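Local coordinates for protein probable starch synthase 4, chloroplastic/amyloplastic (Arabidopsis thaliana, PDB 6GNE) that is probably a plastid starch synthase of the GT-B glycosyltransferase class, with adenosine-5'-diphosphate and a glycan bound between its two Rossmann-like domains, at residues D388-P393 and G400-I405; L379-Y384 and M407-I412; R328-R333 and G339-L344. One frame throughout, in Å; residues are numbered along the deposited sequence.

Contact 1: residues D388-P393 and G400-I405; sequences DLFIIP and GLTQMI. With ADP (adenosine-5'-diphosphate), chain F; AC1 (4,6-dideoxy-4-{[(1S,4R,5S,6S)-4,5,6-trihydroxy-3-(hydroxymethyl)cyclohex-2-en-1-yl]amino}-alpha-D-glucopyranose), chain C.
Strand 389-392 and the start of helix 402-408 come closest where the CA atoms of Ile392 and Gln403 lie 7.1 Å apart. They are the first two elements of a beta-alpha-beta unit in the Rossmann-like sheet of the second GT-B domain. Phe390 and Thr402 meet at about a right angle. With CG anti to the backbone N (chi1 -169°), the phenyl ring extends to the first helical turn. Its CE1 lies 3.5 Å from Thr402 OG1, and Thr402 O sits over one ring face, toward the rim. The other branch of Thr402, CG2, turns to the ligand and packs 3.6 Å from ADP C2'. Ile392 lies beside this pair, its CD1 3.9 Å from Gln403 CB. The Gln403 chain is bent, and the main partner of its NE2 is Ser424 OG. The loop leading into the helix holds the bound groups by its backbone N-H groups. Gly400 N donates to AC1 O4 at 2.9 Å. The phosphate oxygen O1A of ADP lies near the start of the helix, whose dipole would probably favour its charge. Leu401 N gives a nearly straight bond to ADP O1A, 2.8 Å long with an N-H...O angle of 177°.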
loop_
_atom_site.group_PDB
_atom_site.type_symbol
_atom_site.label_atom_id
_atom_site.label_comp_id
_atom_site.label_asym_id
_atom_site.label_seq_id
_atom_site.Cartn_x
_atom_site.Cartn_y
_atom_site.Cartn_z
ATOM N N ASP A 388 -3.343 -19.321 -11.779
ATOM C CA ASP A 388 -4.685 -19.802 -11.487
ATOM C C ASP A 388 -5.083 -19.526 -10.045
ATOM O O ASP A 388 -6.278 -19.343 -9.740
ATOM C CB ASP A 388 -4.751 -21.284 -11.706
ATOM C CG ASP A 388 -4.376 -21.653 -13.100
ATOM O OD1 ASP A 388 -5.067 -21.173 -14.028
ATOM O OD2 ASP A 388 -3.355 -22.368 -13.255
ATOM N N LEU A 389 -4.076 -19.526 -9.169
ATOM C CA LEU A 389 -4.260 -19.336 -7.753
ATOM C C LEU A 389 -3.215 -18.340 -7.255
ATOM O O LEU A 389 -2.107 -18.257 -7.792
ATOM C CB LEU A 389 -4.079 -20.681 -7.044
ATOM C CG LEU A 389 -5.139 -21.756 -7.304
ATOM C CD1 LEU A 389 -4.749 -23.113 -6.777
ATOM C CD2 LEU A 389 -6.422 -21.342 -6.628
ATOM N N PHE A 390 -3.577 -17.624 -6.198
ATOM C CA PHE A 390 -2.738 -16.583 -5.614
ATOM C C PHE A 390 -2.834 -16.620 -4.093
ATOM O O PHE A 390 -3.940 -16.539 -3.545
ATOM C CB PHE A 390 -3.162 -15.201 -6.130
ATOM C CG PHE A 390 -2.191 -14.122 -5.769
ATOM C CD1 PHE A 390 -2.283 -13.464 -4.544
ATOM C CD2 PHE A 390 -1.132 -13.813 -6.619
ATOM C CE1 PHE A 390 -1.366 -12.508 -4.171
ATOM C CE2 PHE A 390 -0.206 -12.823 -6.267
ATOM C CZ PHE A 390 -0.325 -12.175 -5.037
ATOM N N ILE A 391 -1.690 -16.699 -3.410
ATOM C CA ILE A 391 -1.712 -16.888 -1.947
ATOM C C ILE A 391 -1.345 -15.633 -1.147
ATOM O O ILE A 391 -0.386 -14.954 -1.486
ATOM C CB ILE A 391 -0.832 -18.077 -1.497
ATOM C CG1 ILE A 391 0.639 -17.916 -1.906
ATOM C CG2 ILE A 391 -1.398 -19.382 -2.029
ATOM C CD1 ILE A 391 1.574 -18.601 -0.922
ATOM N N ILE A 392 -2.101 -15.364 -0.090
ATOM C CA ILE A 392 -1.857 -14.238 0.825
ATOM C C ILE A 392 -2.084 -14.783 2.251
ATOM O O ILE A 392 -3.122 -14.550 2.894
ATOM C CB ILE A 392 -2.787 -12.976 0.593
ATOM C CG1 ILE A 392 -3.323 -12.896 -0.835
ATOM C CG2 ILE A 392 -2.071 -11.667 0.930
ATOM C CD1 ILE A 392 -4.435 -13.874 -1.162
ATOM N N PRO A 393 -1.124 -15.519 2.763
ATOM C CA PRO A 393 -1.323 -16.136 4.062
ATOM C C PRO A 393 -0.797 -15.264 5.207
ATOM O O PRO A 393 0.017 -15.731 6.030
ATOM C CB PRO A 393 -0.523 -17.421 3.913
ATOM C CG PRO A 393 0.650 -16.952 3.156
ATOM C CD PRO A 393 0.071 -16.038 2.112
ATOM N N GLY A 400 -4.108 -4.971 2.081
ATOM C CA GLY A 400 -3.671 -5.836 1.010
ATOM C C GLY A 400 -4.374 -5.472 -0.290
ATOM O O GLY A 400 -5.599 -5.312 -0.346
ATOM N N LEU A 401 -3.571 -5.314 -1.329
ATOM C CA LEU A 401 -4.033 -5.011 -2.668
ATOM C C LEU A 401 -3.847 -6.181 -3.634
ATOM O O LEU A 401 -4.591 -6.310 -4.628
ATOM C CB LEU A 401 -3.276 -3.801 -3.189
ATOM C CG LEU A 401 -3.341 -2.533 -2.348
ATOM C CD1 LEU A 401 -2.602 -1.416 -3.077
ATOM C CD2 LEU A 401 -4.768 -2.107 -2.071
ATOM N N THR A 402 -2.864 -7.040 -3.351
ATOM C CA THR A 402 -2.513 -8.104 -4.280
ATOM C C THR A 402 -3.660 -9.103 -4.517
ATOM O O THR A 402 -3.818 -9.617 -5.626
ATOM C CB THR A 402 -1.289 -8.841 -3.798
ATOM O OG1 THR A 402 -1.556 -9.403 -2.502
ATOM C CG2 THR A 402 -0.052 -7.896 -3.766
ATOM N N GLN A 403 -4.467 -9.346 -3.488
ATOM C CA GLN A 403 -5.646 -10.197 -3.654
ATOM C C GLN A 403 -6.699 -9.560 -4.577
ATOM O O GLN A 403 -7.400 -10.257 -5.300
ATOM C CB GLN A 403 -6.277 -10.572 -2.297
ATOM C CG GLN A 403 -7.241 -9.565 -1.633
ATOM C CD GLN A 403 -6.534 -8.489 -0.839
ATOM O OE1 GLN A 403 -5.311 -8.276 -0.971
ATOM N NE2 GLN A 403 -7.291 -7.808 0.015
ATOM N N MET A 404 -6.806 -8.234 -4.541
ATOM C CA MET A 404 -7.717 -7.520 -5.414
ATOM C C MET A 404 -7.197 -7.548 -6.860
ATOM O O MET A 404 -7.972 -7.830 -7.795
ATOM C CB MET A 404 -7.911 -6.088 -4.948
ATOM C CG MET A 404 -8.460 -5.970 -3.530
ATOM S SD MET A 404 -8.829 -4.292 -3.026
ATOM C CE MET A 404 -9.030 -4.467 -1.273
ATOM N N ILE A 405 -5.894 -7.325 -7.031
ATOM C CA ILE A 405 -5.293 -7.366 -8.358
ATOM C C ILE A 405 -5.414 -8.779 -8.900
ATOM O O ILE A 405 -5.818 -8.952 -10.058
ATOM C CB ILE A 405 -3.796 -6.936 -8.362
ATOM C CG1 ILE A 405 -3.608 -5.498 -7.817
ATOM C CG2 ILE A 405 -3.188 -7.029 -9.760
ATOM C CD1 ILE A 405 -2.179 -5.147 -7.493
HETATM P PB ADP F . 2.244 -4.071 1.200
HETATM O O1B ADP F . 1.776 -2.646 1.192
HETATM O O2B ADP F . 3.464 -4.381 0.383
HETATM O O3B ADP F . 2.383 -4.587 2.614
HETATM P PA ADP F . -0.059 -4.423 -0.502
HETATM O O1A ADP F . -0.786 -5.655 -0.958
HETATM O O2A ADP F . -0.932 -3.360 0.113
HETATM O O3A ADP F . 1.080 -4.942 0.511
HETATM O "O5'" ADP F . 0.747 -3.738 -1.710
HETATM C "C5'" ADP F . 1.727 -4.446 -2.472
HETATM C "C4'" ADP F . 2.001 -3.844 -3.862
HETATM O "O4'" ADP F . 3.387 -4.009 -4.199
HETATM C "C3'" ADP F . 1.263 -4.552 -4.980
HETATM O "O3'" ADP F . 1.090 -3.644 -6.054
HETATM C "C2'" ADP F . 2.220 -5.633 -5.410
HETATM O "O2'" ADP F . 1.998 -6.071 -6.738
HETATM C "C1'" ADP F . 3.530 -4.912 -5.294
HETATM N N9 ADP F . 4.681 -5.798 -5.013
HETATM C C8 ADP F . 5.017 -6.342 -3.836
HETATM N N7 ADP F . 6.161 -7.053 -3.953
HETATM C C5 ADP F . 6.576 -6.967 -5.227
HETATM C C6 ADP F . 7.716 -7.493 -6.042
HETATM N N6 ADP F . 8.655 -8.287 -5.470
HETATM N N1 ADP F . 7.757 -7.145 -7.360
HETATM C C2 ADP F . 6.792 -6.367 -7.913
HETATM N N3 ADP F . 5.745 -5.876 -7.230
HETATM C C4 ADP F . 5.588 -6.139 -5.917
HETATM C C1 AC1 C . 5.508 1.379 4.283
HETATM O O2 AC1 C . 4.274 2.637 5.950
HETATM C C2 AC1 C . 4.126 1.818 4.777
HETATM C C4A AC1 C . -1.915 -1.966 2.917
HETATM C C3 AC1 C . 3.201 0.613 5.011
HETATM O O3 AC1 C . 1.928 1.129 5.407
HETATM C C4 AC1 C . 3.117 -0.234 3.737
HETATM N N4A AC1 C . 2.193 -1.380 3.817
HETATM C C5 AC1 C . 4.551 -0.664 3.422
HETATM O O5 AC1 C . 5.353 0.493 3.173
HETATM C C6 AC1 C . 4.668 -1.517 2.170
HETATM C C1B AC1 C . 0.744 -1.266 4.039
HETATM C C2B AC1 C . 0.048 -2.606 4.386
HETATM O O2B AC1 C . 0.971 -3.677 4.665
HETATM C C3B AC1 C . -0.972 -3.076 3.354
HETATM O O3B AC1 C . -1.794 -4.042 4.005
HETATM O O4 AC1 C . -2.771 -2.460 1.886
HETATM C C5B AC1 C . -1.164 -0.745 2.477
HETATM C C7B AC1 C . 0.060 -0.471 2.943
HETATM C C6B AC1 C . -1.820 0.237 1.534
HETATM O O6B AC1 C . -2.981 0.820 2.138
#

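Contact 2: residues L379-Y384 and M407-I412. With ADP (adenosine-5'-diphosphate), chain F.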
loop_
_atom_site.group_PDB
_atom_site.type_symbol
_atom_site.label_atom_id
_atom_site.label_comp_id
_atom_site.label_asym_id
_atom_site.label_seq_id
_atom_site.Cartn_x
_atom_site.Cartn_y
_atom_site.Cartn_z
ATOM N N LEU A 379 7.163 -8.052 -14.446
ATOM C CA LEU A 379 6.925 -9.465 -14.133
ATOM C C LEU A 379 5.679 -9.730 -13.291
ATOM O O LEU A 379 4.958 -10.714 -13.553
ATOM C CB LEU A 379 8.142 -10.103 -13.434
ATOM C CG LEU A 379 8.862 -11.124 -14.304
ATOM C CD1 LEU A 379 10.115 -11.588 -13.567
ATOM C CD2 LEU A 379 7.950 -12.319 -14.643
ATOM N N SER A 380 5.427 -8.870 -12.300
ATOM C CA SER A 380 4.210 -8.984 -11.497
ATOM C C SER A 380 2.954 -9.000 -12.345
ATOM O O SER A 380 2.089 -9.848 -12.151
ATOM C CB SER A 380 4.122 -7.915 -10.403
ATOM O OG SER A 380 3.849 -6.651 -10.910
ATOM N N HIS A 381 2.861 -8.097 -13.314
ATOM C CA HIS A 381 1.743 -8.136 -14.256
ATOM C C HIS A 381 1.543 -9.518 -14.868
ATOM O O HIS A 381 0.452 -10.055 -14.782
ATOM C CB HIS A 381 1.867 -7.065 -15.331
ATOM C CG HIS A 381 1.560 -5.678 -14.848
ATOM N ND1 HIS A 381 0.330 -5.091 -15.015
ATOM C CD2 HIS A 381 2.323 -4.770 -14.194
ATOM C CE1 HIS A 381 0.351 -3.881 -14.494
ATOM N NE2 HIS A 381 1.545 -3.662 -13.983
ATOM N N THR A 382 2.584 -10.098 -15.458
ATOM C CA THR A 382 2.453 -11.400 -16.143
ATOM C C THR A 382 2.158 -12.529 -15.153
ATOM O O THR A 382 1.490 -13.500 -15.508
ATOM C CB THR A 382 3.690 -11.755 -17.015
ATOM O OG1 THR A 382 4.892 -11.657 -16.238
ATOM C CG2 THR A 382 3.844 -10.798 -18.201
ATOM N N ILE A 383 2.618 -12.403 -13.900
ATOM C CA ILE A 383 2.332 -13.420 -12.870
ATOM C C ILE A 383 0.892 -13.413 -12.438
ATOM O O ILE A 383 0.292 -14.485 -12.318
ATOM C CB ILE A 383 3.297 -13.348 -11.665
ATOM C CG1 ILE A 383 4.674 -13.859 -12.086
ATOM C CG2 ILE A 383 2.783 -14.187 -10.506
ATOM C CD1 ILE A 383 5.772 -13.561 -11.087
ATOM N N TYR A 384 0.330 -12.236 -12.194
ATOM C CA TYR A 384 -1.115 -12.129 -11.898
ATOM C C TYR A 384 -1.908 -12.741 -13.072
ATOM O O TYR A 384 -2.802 -13.561 -12.864
ATOM C CB TYR A 384 -1.560 -10.679 -11.693
ATOM C CG TYR A 384 -1.098 -10.000 -10.410
ATOM C CD1 TYR A 384 -1.489 -10.478 -9.148
ATOM C CD2 TYR A 384 -0.315 -8.840 -10.451
ATOM C CE1 TYR A 384 -1.090 -9.848 -7.970
ATOM C CE2 TYR A 384 0.100 -8.195 -9.268
ATOM C CZ TYR A 384 -0.291 -8.694 -8.025
ATOM O OH TYR A 384 0.112 -8.040 -6.882
ATOM N N MET A 407 -7.651 -11.132 -8.313
ATOM C CA MET A 407 -9.022 -11.382 -8.755
ATOM C C MET A 407 -9.404 -10.585 -10.020
ATOM O O MET A 407 -10.130 -11.067 -10.889
ATOM C CB MET A 407 -9.997 -11.067 -7.631
ATOM C CG MET A 407 -9.967 -12.113 -6.539
ATOM S SD MET A 407 -11.259 -11.936 -5.325
ATOM C CE MET A 407 -10.637 -10.566 -4.360
ATOM N N ARG A 408 -8.878 -9.375 -10.126
ATOM C CA ARG A 408 -9.066 -8.563 -11.313
ATOM C C ARG A 408 -8.502 -9.266 -12.549
ATOM O O ARG A 408 -9.076 -9.147 -13.616
ATOM C CB ARG A 408 -8.415 -7.187 -11.092
ATOM C CG ARG A 408 -8.379 -6.220 -12.263
ATOM C CD ARG A 408 -9.766 -5.766 -12.643
ATOM N NE ARG A 408 -9.697 -4.586 -13.502
ATOM C CZ ARG A 408 -10.598 -4.225 -14.420
ATOM N NH1 ARG A 408 -11.679 -4.947 -14.629
ATOM N NH2 ARG A 408 -10.418 -3.102 -15.117
ATOM N N TYR A 409 -7.399 -9.994 -12.381
ATOM C CA TYR A 409 -6.743 -10.761 -13.451
ATOM C C TYR A 409 -7.173 -12.242 -13.466
ATOM O O TYR A 409 -6.538 -13.079 -14.111
ATOM C CB TYR A 409 -5.203 -10.626 -13.327
ATOM C CG TYR A 409 -4.683 -9.291 -13.797
ATOM C CD1 TYR A 409 -4.974 -8.130 -13.112
ATOM C CD2 TYR A 409 -3.922 -9.175 -14.962
ATOM C CE1 TYR A 409 -4.510 -6.889 -13.560
ATOM C CE2 TYR A 409 -3.458 -7.932 -15.425
ATOM C CZ TYR A 409 -3.762 -6.802 -14.717
ATOM O OH TYR A 409 -3.327 -5.579 -15.123
ATOM N N GLY A 410 -8.253 -12.558 -12.765
ATOM C CA GLY A 410 -8.831 -13.887 -12.768
ATOM C C GLY A 410 -8.145 -14.954 -11.925
ATOM O O GLY A 410 -8.548 -16.125 -12.015
ATOM N N SER A 411 -7.123 -14.579 -11.140
ATOM C CA SER A 411 -6.411 -15.531 -10.290
ATOM C C SER A 411 -7.136 -15.596 -8.943
ATOM O O SER A 411 -7.380 -14.556 -8.325
ATOM C CB SER A 411 -4.942 -15.112 -10.127
ATOM O OG SER A 411 -4.159 -16.060 -9.409
ATOM N N ILE A 412 -7.465 -16.800 -8.496
ATOM C CA ILE A 412 -8.331 -16.998 -7.316
ATOM C C ILE A 412 -7.551 -17.048 -6.019
ATOM O O ILE A 412 -6.636 -17.838 -5.899
ATOM C CB ILE A 412 -9.144 -18.282 -7.452
ATOM C CG1 ILE A 412 -9.981 -18.231 -8.751
ATOM C CG2 ILE A 412 -10.034 -18.492 -6.236
ATOM C CD1 ILE A 412 -10.869 -16.996 -8.902
HETATM P PB ADP F . 2.244 -4.071 1.200
HETATM O O1B ADP F . 1.776 -2.646 1.192
HETATM O O2B ADP F . 3.464 -4.381 0.383
HETATM O O3B ADP F . 2.383 -4.587 2.614
HETATM P PA ADP F . -0.059 -4.423 -0.502
HETATM O O1A ADP F . -0.786 -5.655 -0.958
HETATM O O2A ADP F . -0.932 -3.360 0.113
HETATM O O3A ADP F . 1.080 -4.942 0.511
HETATM O "O5'" ADP F . 0.747 -3.738 -1.710
HETATM C "C5'" ADP F . 1.727 -4.446 -2.472
HETATM C "C4'" ADP F . 2.001 -3.844 -3.862
HETATM O "O4'" ADP F . 3.387 -4.009 -4.199
HETATM C "C3'" ADP F . 1.263 -4.552 -4.980
HETATM O "O3'" ADP F . 1.090 -3.644 -6.054
HETATM C "C2'" ADP F . 2.220 -5.633 -5.410
HETATM O "O2'" ADP F . 1.998 -6.071 -6.738
HETATM C "C1'" ADP F . 3.530 -4.912 -5.294
HETATM N N9 ADP F . 4.681 -5.798 -5.013
HETATM C C8 ADP F . 5.017 -6.342 -3.836
HETATM N N7 ADP F . 6.161 -7.053 -3.953
HETATM C C5 ADP F . 6.576 -6.967 -5.227
HETATM C C6 ADP F . 7.716 -7.493 -6.042
HETATM N N6 ADP F . 8.655 -8.287 -5.470
HETATM N N1 ADP F . 7.757 -7.145 -7.360
HETATM C C2 ADP F . 6.792 -6.367 -7.913
HETATM N N3 ADP F . 5.745 -5.876 -7.230
HETATM C C4 ADP F . 5.588 -6.139 -5.917
#
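Two buried polar side chains, His381 and Tyr409, come side by side here but do not bond to each other. The 3.7 Å between His381 ND1 and Tyr409 OH is not a hydrogen bond. Asp274 OD2 is the hydrogen-bond partner of both atoms. The shared carboxylate oxygen ties helix 377-386 to the end of helix 402-408, within the Rossmann-like second domain of the GT-B fold. A Schellman motif ends the latter helix, with bonds from Ser411 N to Ala406 O and from Gly410 N to Met407 O, the second 3.0 Å long. Gly410, with positive phi, is its C-prime residue. Tyr409 is the first residue to leave helical angles. Its hydroxyl lies at the edge of the imidazole, near the ring plane. Trp269 stacks on the same imidazole and probably helps fix its rotation. Nearer the backbone, Tyr384 CB packs 4.0 Å from Tyr409 CB. Ser411 CB lies 3.8 Å from Tyr384 O, while Ser411 OG bonds to Ser387 OG. The Tyr384 ring leads away from 407-412 to the nucleotide. Here CG is anti to the carbonyl carbon (chi1 -71°), which sends the ring along the flank of helix 402-408, past Thr402 and Ile405. At its far end, the ribose hydroxyl O2' of ADP meets the ring edge in plane and is hydrogen-bonded to Tyr384 OH at 2.7 Å.

Contact 3: residues R328-R333 and G339-L344. With ADP (adenosine-5'-diphosphate), chain F.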
loop_
_atom_site.group_PDB
_atom_site.type_symbol
_atom_site.label_atom_id
_atom_site.label_comp_id
_atom_site.label_asym_id
_atom_site.label_seq_id
_atom_site.Cartn_x
_atom_site.Cartn_y
_atom_site.Cartn_z
ATOM N N ARG A 328 6.801 -20.278 2.496
ATOM C CA ARG A 328 7.752 -21.369 2.373
ATOM C C ARG A 328 7.052 -22.737 2.277
ATOM O O ARG A 328 7.352 -23.507 1.364
ATOM C CB ARG A 328 8.696 -21.373 3.545
ATOM C CG ARG A 328 9.793 -22.420 3.459
ATOM C CD ARG A 328 10.481 -22.658 4.773
ATOM N NE ARG A 328 11.845 -23.131 4.519
ATOM C CZ ARG A 328 12.195 -24.402 4.258
ATOM N NH1 ARG A 328 13.482 -24.704 4.054
ATOM N NH2 ARG A 328 11.279 -25.378 4.186
ATOM N N HIS A 329 6.129 -23.017 3.196
ATOM C CA HIS A 329 5.399 -24.276 3.204
ATOM C C HIS A 329 4.614 -24.480 1.931
ATOM O O HIS A 329 4.583 -25.564 1.379
ATOM C CB HIS A 329 4.452 -24.381 4.402
ATOM C CG HIS A 329 3.555 -25.583 4.354
ATOM N ND1 HIS A 329 4.040 -26.866 4.422
ATOM C CD2 HIS A 329 2.208 -25.697 4.216
ATOM C CE1 HIS A 329 3.032 -27.721 4.350
ATOM N NE2 HIS A 329 1.906 -27.039 4.228
ATOM N N ALA A 330 3.966 -23.426 1.469
ATOM C CA ALA A 330 3.118 -23.473 0.277
ATOM C C ALA A 330 3.878 -23.865 -0.978
ATOM O O ALA A 330 3.291 -24.463 -1.865
ATOM C CB ALA A 330 2.444 -22.126 0.062
ATOM N N ILE A 331 5.165 -23.514 -1.050
ATOM C CA ILE A 331 5.958 -23.895 -2.185
ATOM C C ILE A 331 5.981 -25.424 -2.281
ATOM O O ILE A 331 5.642 -25.993 -3.328
ATOM C CB ILE A 331 7.390 -23.341 -2.117
ATOM C CG1 ILE A 331 7.388 -21.827 -2.318
ATOM C CG2 ILE A 331 8.283 -23.969 -3.194
ATOM C CD1 ILE A 331 8.668 -21.142 -1.847
ATOM N N TYR A 332 6.358 -26.066 -1.189
ATOM C CA TYR A 332 6.489 -27.522 -1.162
ATOM C C TYR A 332 5.156 -28.234 -1.253
ATOM O O TYR A 332 5.053 -29.264 -1.894
ATOM C CB TYR A 332 7.278 -27.998 0.083
ATOM C CG TYR A 332 8.687 -27.497 0.097
ATOM C CD1 TYR A 332 9.665 -28.164 -0.583
ATOM C CD2 TYR A 332 9.022 -26.304 0.771
ATOM C CE1 TYR A 332 10.970 -27.704 -0.577
ATOM C CE2 TYR A 332 10.328 -25.821 0.798
ATOM C CZ TYR A 332 11.307 -26.528 0.119
ATOM O OH TYR A 332 12.620 -26.112 0.105
ATOM N N ARG A 333 4.136 -27.679 -0.626
ATOM C CA ARG A 333 2.836 -28.319 -0.641
ATOM C C ARG A 333 2.212 -28.295 -2.050
ATOM O O ARG A 333 1.603 -29.278 -2.502
ATOM C CB ARG A 333 1.902 -27.650 0.370
ATOM C CG ARG A 333 0.604 -28.404 0.606
ATOM C CD ARG A 333 0.893 -29.827 1.061
ATOM N NE ARG A 333 -0.271 -30.432 1.678
ATOM C CZ ARG A 333 -0.278 -31.619 2.268
ATOM N NH1 ARG A 333 0.819 -32.361 2.319
ATOM N NH2 ARG A 333 -1.383 -32.060 2.836
ATOM N N GLY A 339 0.955 -29.218 -8.430
ATOM C CA GLY A 339 0.870 -27.902 -9.053
ATOM C C GLY A 339 2.248 -27.334 -9.275
ATOM O O GLY A 339 3.243 -27.959 -8.924
ATOM N N GLN A 340 2.291 -26.151 -9.871
ATOM C CA GLN A 340 3.502 -25.352 -10.044
ATOM C C GLN A 340 3.408 -24.085 -9.212
ATOM O O GLN A 340 2.323 -23.669 -8.823
ATOM C CB GLN A 340 3.677 -24.982 -11.511
ATOM C CG GLN A 340 3.692 -26.179 -12.467
ATOM C CD GLN A 340 3.793 -25.785 -13.929
ATOM O OE1 GLN A 340 3.084 -24.903 -14.383
ATOM N NE2 GLN A 340 4.663 -26.458 -14.672
ATOM N N PHE A 341 4.551 -23.485 -8.917
ATOM C CA PHE A 341 4.635 -22.329 -8.035
ATOM C C PHE A 341 5.659 -21.286 -8.554
ATOM O O PHE A 341 6.825 -21.616 -8.811
ATOM C CB PHE A 341 5.048 -22.791 -6.643
ATOM C CG PHE A 341 4.746 -21.807 -5.560
ATOM C CD1 PHE A 341 5.534 -20.690 -5.359
ATOM C CD2 PHE A 341 3.648 -21.988 -4.761
ATOM C CE1 PHE A 341 5.239 -19.768 -4.377
ATOM C CE2 PHE A 341 3.328 -21.063 -3.766
ATOM C CZ PHE A 341 4.116 -19.950 -3.579
ATOM N N VAL A 342 5.221 -20.035 -8.648
ATOM C CA VAL A 342 6.061 -18.911 -9.012
ATOM C C VAL A 342 6.018 -17.866 -7.908
ATOM O O VAL A 342 4.957 -17.333 -7.628
ATOM C CB VAL A 342 5.590 -18.239 -10.316
ATOM C CG1 VAL A 342 6.458 -17.048 -10.640
ATOM C CG2 VAL A 342 5.750 -19.212 -11.463
ATOM N N LEU A 343 7.170 -17.584 -7.307
ATOM C CA LEU A 343 7.289 -16.561 -6.283
ATOM C C LEU A 343 8.034 -15.374 -6.876
ATOM O O LEU A 343 9.107 -15.526 -7.483
ATOM C CB LEU A 343 8.044 -17.060 -5.050
ATOM C CG LEU A 343 8.353 -16.060 -3.935
ATOM C CD1 LEU A 343 7.070 -15.489 -3.339
ATOM C CD2 LEU A 343 9.124 -16.720 -2.830
ATOM N N LEU A 344 7.464 -14.194 -6.681
ATOM C CA LEU A 344 8.159 -12.948 -6.930
ATOM C C LEU A 344 8.149 -12.158 -5.631
ATOM O O LEU A 344 7.111 -11.724 -5.183
ATOM C CB LEU A 344 7.458 -12.175 -8.038
ATOM C CG LEU A 344 8.011 -10.801 -8.379
ATOM C CD1 LEU A 344 9.465 -10.927 -8.762
ATOM C CD2 LEU A 344 7.178 -10.240 -9.532
HETATM P PB ADP F . 2.244 -4.071 1.200
HETATM O O1B ADP F . 1.776 -2.646 1.192
HETATM O O2B ADP F . 3.464 -4.381 0.383
HETATM O O3B ADP F . 2.383 -4.587 2.614
HETATM P PA ADP F . -0.059 -4.423 -0.502
HETATM O O1A ADP F . -0.786 -5.655 -0.958
HETATM O O2A ADP F . -0.932 -3.360 0.113
HETATM O O3A ADP F . 1.080 -4.942 0.511
HETATM O "O5'" ADP F . 0.747 -3.738 -1.710
HETATM C "C5'" ADP F . 1.727 -4.446 -2.472
HETATM C "C4'" ADP F . 2.001 -3.844 -3.862
HETATM O "O4'" ADP F . 3.387 -4.009 -4.199
HETATM C "C3'" ADP F . 1.263 -4.552 -4.980
HETATM O "O3'" ADP F . 1.090 -3.644 -6.054
HETATM C "C2'" ADP F . 2.220 -5.633 -5.410
HETATM O "O2'" ADP F . 1.998 -6.071 -6.738
HETATM C "C1'" ADP F . 3.530 -4.912 -5.294
HETATM N N9 ADP F . 4.681 -5.798 -5.013
HETATM C C8 ADP F . 5.017 -6.342 -3.836
HETATM N N7 ADP F . 6.161 -7.053 -3.953
HETATM C C5 ADP F . 6.576 -6.967 -5.227
HETATM C C6 ADP F . 7.716 -7.493 -6.042
HETATM N N6 ADP F . 8.655 -8.287 -5.470
HETATM N N1 ADP F . 7.757 -7.145 -7.360
HETATM C C2 ADP F . 6.792 -6.367 -7.913
HETATM N N3 ADP F . 5.745 -5.876 -7.230
HETATM C C4 ADP F . 5.588 -6.139 -5.917
#
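Ile331 lies over one face of the Phe341 ring, and the two side chains cross at about a right angle. The touching branch is the CG1 arm of the isoleucine. CG1 stands 3.8 Å from the ring centroid and 20° off the ring normal, a CH-pi contact. It is offset toward the rim, and its closest ring atom is Phe341 CE1, at 3.6 Å. CG1 is anti to the carbonyl carbon of its own residue (chi1 -70°), which lays this arm across the ring. The backbone takes part too. Ile331 CA is 4.0 Å from Phe341 CD2, on the other flank of the ring from CE1. Ala330 O approaches the same CD2 obliquely at 3.8 Å. That carbonyl has a polar partner of its own in Thr334 OG1. Ala330 CB completes the contact, 4.1 Å from Phe341 CE2. These residues join helix 324-336 to strand 340-346, the last two elements of a beta-alpha-beta unit that begins with strand 311-317. The unit belongs to the parallel sheet of the second GT-B domain, and the contact is mainly apolar packing of the helix on that sheet. CB of Phe341 points to the helix, and with CG anti to the backbone N (chi1 -161°) the ring continues under Ile331. In the ring plane, Leu343 CB meets its edge. Phe363 packs against Ile331, and Phe451 of helix 448-464 against Ala330. Val342 points away and touches Ile383 of helix 377-386, on the other face of the sheet. Farther along the strand, Leu344 turns to the nucleotide, where its CG lies 3.8 Å from ADP N1.

How the contacts relate
From the N terminus, contact 3 closes first, joining helix 324-336 to the next strand, 340-346. The chain then passes through strand 369-372 at one edge of the sheet and enters helix 377-386, where contact 2 opens. Contact 1 is nested inside the loop that contact 2 closes, and both use helix 402-408. Strand 389-392 and the residue before it pair with strand 412-416, probably through Asp388 O with Ile412 N and Phe390 N with Ile412 O. Contact 3 touches both others. Ile391 meets Ala330 and Phe341, and Ile383 meets Val342 and Leu344. Helices on both faces of one parallel sheet are thereby tied together, and all three contacts reach ADP.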